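Local coordinates for secretory-abundant heat soluble protein 1 (Ramazzottius varieornatus, PDB 5XN9) that acts as a secreted molecular shield under water-deficient conditions, supporting desiccation tolerance, and has the beta-barrel fold of fatty-acid-binding proteins, at residues 19-24 and 129-133. Residues are numbered along the deposited sequence; the frame is centred on the assembly and turned at random.
With ACY (acetic acid), chain L.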
# COMPACT_ATOMS: atom_id res chain seq x y z
N GLU A 19 -12.19 -7.36 0.70
CA GLU A 19 -13.53 -6.87 0.38
C GLU A 19 -13.47 -5.97 -0.84
O GLU A 19 -12.74 -4.97 -0.85
CB GLU A 19 -14.11 -6.11 1.57
CG GLU A 19 -15.52 -5.62 1.37
CD GLU A 19 -16.04 -4.89 2.59
OE1 GLU A 19 -16.52 -5.56 3.52
OE2 GLU A 19 -15.92 -3.64 2.62
N ASN A 20 -14.23 -6.34 -1.87
CA ASN A 20 -14.46 -5.52 -3.05
C ASN A 20 -13.18 -5.24 -3.84
O ASN A 20 -13.10 -4.26 -4.59
CB ASN A 20 -15.17 -4.20 -2.71
CG ASN A 20 -15.96 -3.65 -3.87
OD1 ASN A 20 -16.55 -4.40 -4.65
ND2 ASN A 20 -15.97 -2.32 -4.01
N PHE A 21 -12.17 -6.09 -3.69
CA PHE A 21 -10.87 -5.80 -4.29
C PHE A 21 -10.91 -5.91 -5.81
O PHE A 21 -10.20 -5.17 -6.50
CB PHE A 21 -9.79 -6.69 -3.70
CG PHE A 21 -8.40 -6.18 -3.91
CD1 PHE A 21 -7.94 -5.10 -3.17
CD2 PHE A 21 -7.56 -6.76 -4.83
CE1 PHE A 21 -6.66 -4.62 -3.35
CE2 PHE A 21 -6.27 -6.28 -5.02
CZ PHE A 21 -5.82 -5.21 -4.28
N ASP A 22 -11.72 -6.83 -6.35
CA ASP A 22 -11.81 -6.95 -7.80
C ASP A 22 -12.42 -5.69 -8.42
O ASP A 22 -11.99 -5.26 -9.50
CB ASP A 22 -12.59 -8.21 -8.19
CG ASP A 22 -11.74 -9.46 -8.11
OD1 ASP A 22 -10.62 -9.41 -7.55
OD2 ASP A 22 -12.20 -10.51 -8.60
N ALA A 23 -13.41 -5.09 -7.76
CA ALA A 23 -13.99 -3.85 -8.26
C ALA A 23 -12.96 -2.73 -8.26
O ALA A 23 -12.94 -1.89 -9.17
CB ALA A 23 -15.20 -3.45 -7.41
N PHE A 24 -12.09 -2.70 -7.25
CA PHE A 24 -11.03 -1.71 -7.21
C PHE A 24 -10.03 -1.94 -8.34
O PHE A 24 -9.67 -1.00 -9.06
CB PHE A 24 -10.33 -1.74 -5.86
CG PHE A 24 -9.10 -0.89 -5.80
CD1 PHE A 24 -9.20 0.49 -5.72
CD2 PHE A 24 -7.84 -1.47 -5.84
CE1 PHE A 24 -8.06 1.28 -5.67
CE2 PHE A 24 -6.70 -0.69 -5.80
CZ PHE A 24 -6.81 0.69 -5.72
N THR A 129 -14.29 1.69 -3.38
CA THR A 129 -13.45 1.45 -2.21
C THR A 129 -13.28 -0.05 -2.02
O THR A 129 -14.25 -0.81 -2.10
CB THR A 129 -14.14 2.01 -0.97
OG1 THR A 129 -14.45 3.39 -1.17
CG2 THR A 129 -13.26 1.85 0.26
N ALA A 130 -12.04 -0.47 -1.75
CA ALA A 130 -11.77 -1.85 -1.37
C ALA A 130 -11.00 -1.86 -0.05
O ALA A 130 -10.41 -0.86 0.36
CB ALA A 130 -10.98 -2.60 -2.45
N LYS A 131 -11.02 -3.01 0.61
CA LYS A 131 -10.32 -3.16 1.87
C LYS A 131 -9.62 -4.50 1.91
O LYS A 131 -10.08 -5.49 1.33
CB LYS A 131 -11.28 -3.05 3.05
CG LYS A 131 -11.75 -1.64 3.32
CD LYS A 131 -12.76 -1.62 4.43
CE LYS A 131 -13.17 -0.20 4.76
NZ LYS A 131 -12.07 0.52 5.43
N ARG A 132 -8.50 -4.53 2.62
CA ARG A 132 -7.77 -5.76 2.81
C ARG A 132 -7.18 -5.72 4.21
O ARG A 132 -6.75 -4.67 4.68
CB ARG A 132 -6.67 -5.82 1.77
CG ARG A 132 -6.26 -7.18 1.47
CD ARG A 132 -5.33 -7.21 0.31
NE ARG A 132 -4.94 -8.58 0.11
CZ ARG A 132 -3.89 -8.96 -0.59
NH1 ARG A 132 -3.10 -8.05 -1.16
NH2 ARG A 132 -3.63 -10.24 -0.70
N TRP A 133 -7.21 -6.86 4.90
CA TRP A 133 -6.74 -6.93 6.28
C TRP A 133 -5.43 -7.71 6.35
O TRP A 133 -5.27 -8.74 5.68
CB TRP A 133 -7.79 -7.54 7.19
CG TRP A 133 -8.91 -6.58 7.44
CD1 TRP A 133 -9.03 -5.73 8.49
CD2 TRP A 133 -10.03 -6.33 6.58
NE1 TRP A 133 -10.18 -4.98 8.36
CE2 TRP A 133 -10.81 -5.33 7.20
CE3 TRP A 133 -10.46 -6.87 5.37
CZ2 TRP A 133 -12.00 -4.86 6.64
CZ3 TRP A 133 -11.64 -6.40 4.81
CH2 TRP A 133 -12.40 -5.40 5.45
C ACY L . -1.61 -4.31 -1.86
O ACY L . -2.64 -5.02 -1.86
OXT ACY L . -1.44 -3.33 -1.10
CH3 ACY L . -0.51 -4.66 -2.82
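Glu19 and Lys131 form an antiparallel hydrogen-bonded pair in the beta-barrel of a fatty-acid-binding-protein fold. Here the first strand, 10-19, meets the last, 128-136, and then gives way to helix 21-27. Glu19 N donates to Lys131 O at 2.9 Å, and Lys131 N returns a straighter bond to Glu19 O (165° at the hydrogen). Asn20 follows at the N-cap position of the helix, yet its side chain turns to the strand. With CG anti to the backbone N (chi1 -154°), the amide ND2 reaches Thr129 O at 3.0 Å. The bond is nearly straight at 171°, but the donor stands above the carbonyl plane of Thr129.

The methyl of Ala130 points at the first turn of the helix. Its CB lies 3.6 Å from Phe24 CB and 4.0 Å from Phe21 CD1. On the other sheet face, Glu19 and Lys131 run side by side, and Glu19 CB meets the indole edge of Trp133 at CZ3. The Lys131 ammonium goes on to a salt bridge with Glu120.

The ring of Tyr123, on the neighbouring strand 118-125, meets Phe21 edge-to-face and also touches the ring of Phe24. Tyr123 OH and Lys121 NZ also bind an acetic acid molecule, probably from the crystallisation liquor. The extended Arg132 side chain brings its guanidinium edge to the same molecule, with NH1 3.1 Å from its O.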